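Local coordinates for pesticidal crystal protein Cry2Aa (Bacillus thuringiensis serovar kurstaki, PDB 1I5P) that promotes colloid-osmotic lysis of midgut epithelial cells, to which it binds, in both dipteran and lepidopteran larvae, at residues Q286-Q291 and E436-P441; P294-L299 and L431-E436; G349-T354 and A462-V467. All blocks are in the same frame, centred on the assembly; numbering follows the deposited sequence.

How the contacts relate
All three contacts lie in the middle, beta-prism domain, on the same side of the chain's centre, and none has a direct hydrogen bond across its segments. Contacts 1 and 2 are neighbours, centres about 5 Å apart; both use helix 435-438 and share E436, while strand 287-289 and helix 293-300 follow each other in sequence. Contact 3 centres about 11 Å from contact 2 and about 16 Å from contact 1. In contacts 2 and 3 every touching residue is buried, and the chemistry is almost wholly aliphatic or aromatic. Contact 1 is only partly buried, and there a patch of leucine, phenylalanine and glutamine amide gives way to carbonyl groups joined through water.

Contact 1: Q286-Q291 and E436-P441; sequences QSFTAQ and EDLTRP
Q291 and L438 mark the nearest backbone approach, with 8.2 Å between their CA atoms, so the segments are too far apart for main-chain pairing and meet through side chains and solvent. L438 carries the direct packing, and its two methyl groups are divided between two partners. CD2 reaches the ring of F288 at its edge, near the ring plane, 4.1 Å from CE2, and the two side chains cross at about a right angle. CD1 meets the amide of Q286, which arrives from the opposite direction and brings NE2 to within 4.1 Å. Q286 can span this distance because CG lies trans to the main-chain N (chi1 -176°) and the chain continues extended. Its OE1 accepts from the backbone N of I433, which helps hold the amide beside the leucine methyl.

Beyond these side chains the carbonyl oxygens of Q291 and L438 come within 4.3 Å of each other, two acceptors with no proton of their own. Two waters resolve the mismatch by donating to both. Water 1 lies 2.7 Å from Q291 O and 2.8 Å from L438 O. Water 2 makes a 3.0 Å bond to L438 O and a weaker one to Q291 O, so the two waters bridge the carbonyls in a closed hydrogen-bonded cycle of four oxygens. Just past L438 the chain turns, and R440 N bonds back to D437 O at 3.0 Å.

F288 also packs on L238 and M241 of helix 238-259, and its backbone pairs with T236. The two-stranded antiparallel sheet 235-237/287-289 thus ties this edge of the middle domain to the helical bundle, an arrangement belonging to the interface between bundle and beta prism in the three-domain delta-endotoxin fold.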
loop_
_atom_site.group_PDB
_atom_site.type_symbol
_atom_site.label_atom_id
_atom_site.label_comp_id
_atom_site.label_asym_id
_atom_site.label_seq_id
_atom_site.Cartn_x
_atom_site.Cartn_y
_atom_site.Cartn_z
ATOM N N GLN A 286 18.062 -14.954 -9.765
ATOM C CA GLN A 286 17.349 -15.911 -8.937
ATOM C C GLN A 286 15.841 -15.898 -9.158
ATOM O O GLN A 286 15.223 -14.844 -9.291
ATOM C CB GLN A 286 17.679 -15.680 -7.465
ATOM C CG GLN A 286 17.065 -16.700 -6.530
ATOM C CD GLN A 286 17.685 -16.661 -5.148
ATOM O OE1 GLN A 286 18.312 -15.676 -4.764
ATOM N NE2 GLN A 286 17.503 -17.730 -4.390
ATOM N N SER A 287 15.259 -17.090 -9.207
ATOM C CA SER A 287 13.828 -17.229 -9.416
ATOM C C SER A 287 13.192 -17.551 -8.069
ATOM O O SER A 287 13.784 -18.251 -7.252
ATOM C CB SER A 287 13.554 -18.353 -10.426
ATOM O OG SER A 287 12.207 -18.346 -10.862
ATOM N N PHE A 288 11.996 -17.029 -7.827
ATOM C CA PHE A 288 11.322 -17.284 -6.556
ATOM C C PHE A 288 9.902 -17.788 -6.738
ATOM O O PHE A 288 9.260 -17.532 -7.763
ATOM C CB PHE A 288 11.272 -16.008 -5.699
ATOM C CG PHE A 288 12.617 -15.390 -5.439
ATOM C CD1 PHE A 288 13.138 -14.435 -6.305
ATOM C CD2 PHE A 288 13.372 -15.775 -4.332
ATOM C CE1 PHE A 288 14.391 -13.869 -6.076
ATOM C CE2 PHE A 288 14.627 -15.215 -4.094
ATOM C CZ PHE A 288 15.135 -14.261 -4.972
ATOM N N THR A 289 9.420 -18.494 -5.722
ATOM C CA THR A 289 8.069 -19.025 -5.706
ATOM C C THR A 289 7.338 -18.398 -4.518
ATOM O O THR A 289 7.956 -17.743 -3.675
ATOM C CB THR A 289 8.069 -20.559 -5.545
ATOM O OG1 THR A 289 8.684 -20.909 -4.300
ATOM C CG2 THR A 289 8.837 -21.211 -6.685
ATOM N N ALA A 290 6.026 -18.602 -4.454
ATOM C CA ALA A 290 5.210 -18.049 -3.379
ATOM C C ALA A 290 5.709 -18.418 -1.983
ATOM O O ALA A 290 5.593 -17.629 -1.046
ATOM C CB ALA A 290 3.760 -18.498 -3.550
ATOM N N GLN A 291 6.264 -19.617 -1.840
ATOM C CA GLN A 291 6.767 -20.065 -0.544
ATOM C C GLN A 291 7.917 -19.185 -0.049
ATOM O O GLN A 291 8.182 -19.114 1.151
ATOM C CB GLN A 291 7.223 -21.526 -0.626
ATOM C CG GLN A 291 6.072 -22.533 -0.687
ATOM C CD GLN A 291 6.546 -23.982 -0.735
ATOM O OE1 GLN A 291 5.750 -24.912 -0.583
ATOM N NE2 GLN A 291 7.844 -24.180 -0.955
ATOM N N GLU A 436 18.341 -21.585 3.330
ATOM C CA GLU A 436 18.245 -21.518 4.784
ATOM C C GLU A 436 17.617 -20.198 5.204
ATOM O O GLU A 436 16.982 -20.112 6.259
ATOM C CB GLU A 436 19.622 -21.661 5.437
ATOM C CG GLU A 436 20.310 -23.003 5.184
ATOM C CD GLU A 436 21.230 -22.972 3.972
ATOM O OE1 GLU A 436 20.730 -22.794 2.840
ATOM O OE2 GLU A 436 22.454 -23.131 4.153
ATOM N N ASP A 437 17.798 -19.163 4.388
ATOM C CA ASP A 437 17.206 -17.867 4.701
ATOM C C ASP A 437 15.764 -17.834 4.208
ATOM O O ASP A 437 14.872 -17.385 4.924
ATOM C CB ASP A 437 18.004 -16.730 4.055
ATOM C CG ASP A 437 19.213 -16.316 4.879
ATOM O OD1 ASP A 437 19.082 -16.201 6.113
ATOM O OD2 ASP A 437 20.291 -16.090 4.283
ATOM N N LEU A 438 15.542 -18.339 2.996
ATOM C CA LEU A 438 14.206 -18.361 2.406
ATOM C C LEU A 438 13.210 -19.163 3.236
ATOM O O LEU A 438 12.002 -18.931 3.176
ATOM C CB LEU A 438 14.257 -18.948 0.994
ATOM C CG LEU A 438 15.035 -18.183 -0.077
ATOM C CD1 LEU A 438 15.154 -19.044 -1.326
ATOM C CD2 LEU A 438 14.331 -16.874 -0.387
ATOM N N THR A 439 13.728 -20.106 4.010
ATOM C CA THR A 439 12.891 -20.963 4.837
ATOM C C THR A 439 12.612 -20.382 6.222
ATOM O O THR A 439 11.781 -20.907 6.962
ATOM C CB THR A 439 13.547 -22.346 5.015
ATOM O OG1 THR A 439 12.711 -23.173 5.828
ATOM C CG2 THR A 439 14.897 -22.202 5.687
ATOM N N ARG A 440 13.303 -19.302 6.571
ATOM C CA ARG A 440 13.120 -18.683 7.874
ATOM C C ARG A 440 12.823 -17.190 7.802
ATOM O O ARG A 440 13.731 -16.361 7.828
ATOM C CB ARG A 440 14.359 -18.938 8.735
ATOM C CG ARG A 440 14.538 -20.414 9.005
ATOM C CD ARG A 440 15.949 -20.801 9.391
ATOM N NE ARG A 440 16.091 -22.244 9.227
ATOM C CZ ARG A 440 17.090 -22.972 9.712
ATOM N NH1 ARG A 440 18.062 -22.396 10.408
ATOM N NH2 ARG A 440 17.111 -24.284 9.504
ATOM N N PRO A 441 11.535 -16.830 7.715
ATOM C CA PRO A 441 11.119 -15.429 7.642
ATOM C C PRO A 441 11.627 -14.656 8.847
ATOM O O PRO A 441 11.716 -15.203 9.939
ATOM C CB PRO A 441 9.600 -15.530 7.622
ATOM C CG PRO A 441 9.374 -16.812 6.896
ATOM C CD PRO A 441 10.368 -17.716 7.591
HETATM O O HOH W 1 9.582 -17.596 2.834
HETATM O O HOH W 2 10.749 -20.720 1.184
#

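Contact 2: P294-L299 and L431-E436; sequences PFLYSL and LVIRNE
F295 and L296, consecutive on helix 293-300, receive the side chain of I433 from the loop leading into helix 435-438. The arrangement is plain helix-to-loop packing in the beta-prism domain: the nearest CA atoms, of L296 and I433, are 9.9 Å apart, and the space is bridged by side chains alone.

P294 contributes from the backbone, its O accepting from S298 N at 3.1 Å in a regular helical bond. F295 has CG trans to its main-chain N (chi1 163°), which places the ring beside the loop; there CE2 lies 3.9 Å from I433 CG2, and I433 CD1 also comes near. The ring and the isoleucine meet obliquely. On L296, the CD2 methyl touches I433 CD1 at 3.9 Å. The two branches of I433 are therefore used differently: CG2 sits against the phenyl ring, and CD1 reaches into the angle between ring and leucine.

At S298 the hydroxyl turns back on the helix: F295 O accepts from S298 OG at 2.7 Å, the hydroxyl lying 27° from the carbonyl plane, and from L299 N at 3.0 Å, with S298 N adding a weak third bond. L299, like F295, points toward the loop but stays beyond contact distance, packing instead on L442 and I450. After I433, R434 occupies the N-cap position of helix 435-438, and its NH1 forms a salt bridge with E436 OE2 at 2.8 Å.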
loop_
_atom_site.group_PDB
_atom_site.type_symbol
_atom_site.label_atom_id
_atom_site.label_comp_id
_atom_site.label_asym_id
_atom_site.label_seq_id
_atom_site.Cartn_x
_atom_site.Cartn_y
_atom_site.Cartn_z
ATOM N N PRO A 294 7.011 -14.915 1.934
ATOM C CA PRO A 294 7.000 -14.517 3.344
ATOM C C PRO A 294 8.349 -14.005 3.799
ATOM O O PRO A 294 8.435 -12.977 4.470
ATOM C CB PRO A 294 6.573 -15.799 4.054
ATOM C CG PRO A 294 5.604 -16.384 3.062
ATOM C CD PRO A 294 6.397 -16.244 1.774
ATOM N N PHE A 295 9.410 -14.714 3.424
ATOM C CA PHE A 295 10.747 -14.284 3.801
ATOM C C PHE A 295 11.068 -12.928 3.198
ATOM O O PHE A 295 11.540 -12.027 3.895
ATOM C CB PHE A 295 11.822 -15.268 3.329
ATOM C CG PHE A 295 13.208 -14.674 3.330
ATOM C CD1 PHE A 295 13.946 -14.584 4.510
ATOM C CD2 PHE A 295 13.737 -14.119 2.169
ATOM C CE1 PHE A 295 15.183 -13.947 4.538
ATOM C CE2 PHE A 295 14.982 -13.473 2.185
ATOM C CZ PHE A 295 15.703 -13.390 3.375
ATOM N N LEU A 296 10.821 -12.795 1.898
ATOM C CA LEU A 296 11.120 -11.555 1.188
ATOM C C LEU A 296 10.452 -10.311 1.765
ATOM O O LEU A 296 11.118 -9.312 2.023
ATOM C CB LEU A 296 10.770 -11.708 -0.296
ATOM C CG LEU A 296 11.658 -12.704 -1.051
ATOM C CD1 LEU A 296 11.129 -12.935 -2.472
ATOM C CD2 LEU A 296 13.089 -12.173 -1.078
ATOM N N TYR A 297 9.144 -10.355 1.986
ATOM C CA TYR A 297 8.499 -9.171 2.524
ATOM C C TYR A 297 8.809 -8.951 4.008
ATOM O O TYR A 297 8.687 -7.834 4.508
ATOM C CB TYR A 297 6.984 -9.200 2.253
ATOM C CG TYR A 297 6.150 -10.145 3.087
ATOM C CD1 TYR A 297 5.966 -9.931 4.453
ATOM C CD2 TYR A 297 5.470 -11.205 2.494
ATOM C CE1 TYR A 297 5.123 -10.743 5.205
ATOM C CE2 TYR A 297 4.618 -12.027 3.242
ATOM C CZ TYR A 297 4.450 -11.784 4.596
ATOM O OH TYR A 297 3.581 -12.562 5.331
ATOM N N SER A 298 9.232 -10.002 4.712
ATOM C CA SER A 298 9.574 -9.842 6.126
ATOM C C SER A 298 10.907 -9.106 6.180
ATOM O O SER A 298 11.198 -8.387 7.140
ATOM C CB SER A 298 9.688 -11.201 6.837
ATOM O OG SER A 298 10.883 -11.884 6.497
ATOM N N LEU A 299 11.699 -9.279 5.124
ATOM C CA LEU A 299 13.008 -8.644 5.010
ATOM C C LEU A 299 12.884 -7.204 4.531
ATOM O O LEU A 299 13.553 -6.308 5.045
ATOM C CB LEU A 299 13.885 -9.414 4.025
ATOM C CG LEU A 299 15.208 -8.760 3.617
ATOM C CD1 LEU A 299 16.166 -8.750 4.794
ATOM C CD2 LEU A 299 15.817 -9.526 2.449
ATOM N N LEU A 431 23.122 -11.728 -4.638
ATOM C CA LEU A 431 22.918 -12.443 -5.895
ATOM C C LEU A 431 22.116 -13.722 -5.668
ATOM O O LEU A 431 21.205 -14.043 -6.431
ATOM C CB LEU A 431 24.260 -12.785 -6.550
ATOM C CG LEU A 431 24.172 -13.532 -7.891
ATOM C CD1 LEU A 431 23.422 -12.685 -8.909
ATOM C CD2 LEU A 431 25.576 -13.857 -8.394
ATOM N N VAL A 432 22.448 -14.446 -4.606
ATOM C CA VAL A 432 21.751 -15.685 -4.287
ATOM C C VAL A 432 21.403 -15.745 -2.807
ATOM O O VAL A 432 22.285 -15.652 -1.949
ATOM C CB VAL A 432 22.615 -16.930 -4.627
ATOM C CG1 VAL A 432 21.817 -18.200 -4.370
ATOM C CG2 VAL A 432 23.075 -16.876 -6.076
ATOM N N ILE A 433 20.118 -15.891 -2.509
ATOM C CA ILE A 433 19.665 -15.994 -1.128
ATOM C C ILE A 433 19.648 -17.480 -0.796
ATOM O O ILE A 433 19.054 -18.273 -1.522
ATOM C CB ILE A 433 18.242 -15.443 -0.950
ATOM C CG1 ILE A 433 18.198 -13.975 -1.375
ATOM C CG2 ILE A 433 17.796 -15.620 0.500
ATOM C CD1 ILE A 433 16.804 -13.402 -1.459
ATOM N N ARG A 434 20.304 -17.850 0.297
ATOM C CA ARG A 434 20.375 -19.245 0.721
ATOM C C ARG A 434 18.980 -19.784 1.020
ATOM O O ARG A 434 18.104 -19.038 1.463
ATOM C CB ARG A 434 21.250 -19.362 1.978
ATOM C CG ARG A 434 22.478 -18.454 1.962
ATOM C CD ARG A 434 23.481 -18.798 3.062
ATOM N NE ARG A 434 23.037 -18.492 4.424
ATOM C CZ ARG A 434 22.957 -19.390 5.406
ATOM N NH1 ARG A 434 23.276 -20.657 5.171
ATOM N NH2 ARG A 434 22.593 -19.025 6.630
ATOM N N ASN A 435 18.760 -21.072 0.773
ATOM C CA ASN A 435 17.457 -21.655 1.067
ATOM C C ASN A 435 17.246 -21.598 2.572
ATOM O O ASN A 435 16.112 -21.564 3.038
ATOM C CB ASN A 435 17.371 -23.110 0.593
ATOM C CG ASN A 435 17.226 -23.236 -0.916
ATOM O OD1 ASN A 435 16.663 -22.365 -1.580
ATOM N ND2 ASN A 435 17.715 -24.348 -1.461
ATOM N N GLU A 436 18.341 -21.585 3.330
ATOM C CA GLU A 436 18.245 -21.518 4.784
ATOM C C GLU A 436 17.617 -20.198 5.204
ATOM O O GLU A 436 16.982 -20.112 6.259
ATOM C CB GLU A 436 19.622 -21.661 5.437
ATOM C CG GLU A 436 20.310 -23.003 5.184
ATOM C CD GLU A 436 21.230 -22.972 3.972
ATOM O OE1 GLU A 436 20.730 -22.794 2.840
ATOM O OE2 GLU A 436 22.454 -23.131 4.153
#

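Contact 3: G349-T354 and A462-V467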
loop_
_atom_site.group_PDB
_atom_site.type_symbol
_atom_site.label_atom_id
_atom_site.label_comp_id
_atom_site.label_asym_id
_atom_site.label_seq_id
_atom_site.Cartn_x
_atom_site.Cartn_y
_atom_site.Cartn_z
ATOM N N GLY A 349 20.126 -5.031 8.304
ATOM C CA GLY A 349 21.187 -6.010 8.311
ATOM C C GLY A 349 22.018 -5.724 7.081
ATOM O O GLY A 349 21.619 -4.932 6.226
ATOM N N LEU A 350 23.186 -6.340 6.985
ATOM C CA LEU A 350 24.019 -6.123 5.817
ATOM C C LEU A 350 23.431 -6.888 4.645
ATOM O O LEU A 350 22.760 -7.904 4.824
ATOM C CB LEU A 350 25.445 -6.604 6.074
ATOM C CG LEU A 350 26.354 -5.637 6.832
ATOM C CD1 LEU A 350 27.496 -6.409 7.486
ATOM C CD2 LEU A 350 26.883 -4.585 5.871
ATOM N N ILE A 351 23.668 -6.383 3.445
ATOM C CA ILE A 351 23.183 -7.038 2.245
ATOM C C ILE A 351 24.416 -7.285 1.396
ATOM O O ILE A 351 25.202 -6.368 1.158
ATOM C CB ILE A 351 22.202 -6.142 1.478
ATOM C CG1 ILE A 351 21.073 -5.708 2.412
ATOM C CG2 ILE A 351 21.633 -6.898 0.281
ATOM C CD1 ILE A 351 20.467 -4.373 2.059
ATOM N N GLY A 352 24.594 -8.525 0.955
ATOM C CA GLY A 352 25.761 -8.842 0.157
ATOM C C GLY A 352 26.911 -9.269 1.049
ATOM O O GLY A 352 26.703 -9.935 2.063
ATOM N N ALA A 353 28.124 -8.883 0.673
ATOM C CA ALA A 353 29.311 -9.241 1.437
ATOM C C ALA A 353 29.313 -8.638 2.835
ATOM O O ALA A 353 28.948 -7.471 3.027
ATOM C CB ALA A 353 30.562 -8.803 0.687
ATOM N N THR A 354 29.729 -9.443 3.807
ATOM C CA THR A 354 29.801 -9.006 5.192
ATOM C C THR A 354 31.251 -8.808 5.618
ATOM O O THR A 354 31.528 -8.514 6.780
ATOM C CB THR A 354 29.164 -10.031 6.143
ATOM O OG1 THR A 354 29.828 -11.295 5.999
ATOM C CG2 THR A 354 27.683 -10.194 5.837
ATOM N N ALA A 462 24.955 -6.811 -4.038
ATOM C CA ALA A 462 23.805 -6.305 -3.307
ATOM C C ALA A 462 22.876 -5.637 -4.313
ATOM O O ALA A 462 23.282 -4.718 -5.015
ATOM C CB ALA A 462 24.245 -5.297 -2.252
ATOM N N TYR A 463 21.642 -6.121 -4.392
ATOM C CA TYR A 463 20.646 -5.557 -5.293
ATOM C C TYR A 463 19.533 -4.995 -4.420
ATOM O O TYR A 463 18.793 -5.738 -3.781
ATOM C CB TYR A 463 20.123 -6.639 -6.240
ATOM C CG TYR A 463 21.222 -7.232 -7.099
ATOM C CD1 TYR A 463 21.730 -8.509 -6.845
ATOM C CD2 TYR A 463 21.775 -6.498 -8.146
ATOM C CE1 TYR A 463 22.769 -9.039 -7.621
ATOM C CE2 TYR A 463 22.811 -7.012 -8.925
ATOM C CZ TYR A 463 23.303 -8.281 -8.661
ATOM O OH TYR A 463 24.326 -8.769 -9.447
ATOM N N LEU A 464 19.428 -3.671 -4.401
ATOM C CA LEU A 464 18.461 -2.978 -3.563
ATOM C C LEU A 464 17.016 -2.988 -4.028
ATOM O O LEU A 464 16.717 -3.108 -5.221
ATOM C CB LEU A 464 18.917 -1.534 -3.343
ATOM C CG LEU A 464 20.379 -1.412 -2.910
ATOM C CD1 LEU A 464 20.703 0.036 -2.599
ATOM C CD2 LEU A 464 20.634 -2.293 -1.694
ATOM N N VAL A 465 16.131 -2.853 -3.047
ATOM C CA VAL A 465 14.694 -2.837 -3.249
ATOM C C VAL A 465 14.147 -1.570 -2.601
ATOM O O VAL A 465 14.423 -1.297 -1.430
ATOM C CB VAL A 465 14.044 -4.068 -2.567
ATOM C CG1 VAL A 465 12.519 -3.948 -2.576
ATOM C CG2 VAL A 465 14.503 -5.349 -3.264
ATOM N N SER A 466 13.388 -0.783 -3.356
ATOM C CA SER A 466 12.801 0.425 -2.788
ATOM C C SER A 466 11.368 0.107 -2.346
ATOM O O SER A 466 10.624 -0.580 -3.050
ATOM C CB SER A 466 12.830 1.585 -3.798
ATOM O OG SER A 466 12.231 1.240 -5.032
ATOM N N VAL A 467 11.013 0.581 -1.154
ATOM C CA VAL A 467 9.694 0.356 -0.576
ATOM C C VAL A 467 8.908 1.658 -0.631
ATOM O O VAL A 467 9.241 2.629 0.054
ATOM C CB VAL A 467 9.803 -0.097 0.896
ATOM C CG1 VAL A 467 8.447 -0.567 1.396
ATOM C CG2 VAL A 467 10.840 -1.210 1.025
#
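I351 and A462 form the centre of this contact. The CB methyl of A462 lies 3.7 Å from I351 O and 4.0 Å from I351 CG2, so it packs against both the main chain and the beta branch of the isoleucine. The other branch extends farther: with CG1 turned away from the carbonyl carbon (chi1 -55°), CD1 reaches L464 CD2 at 4.3 Å. One isoleucine thus spans A462 and L464, alternate residues of the strand, while Y463 between them points away.

G352 follows with phi 90° and psi -143°, where a CB would crowd the preceding carbonyl O and the methyl of A462. No hydrogen bond joins the segments, and both are positioned from outside. I351 pairs through its backbone with A338 and A462 with L335, both on strand 329-342, whose L335 and A338 also touch the A462 methyl. L464 N is held by E396 OE1.

Strand 351-352 pairs antiparallel with strand 329-342 in one sheet of the beta prism, and packs against strand 462-469, which is the middle strand of another sheet, between strands 275-278 and 422-430.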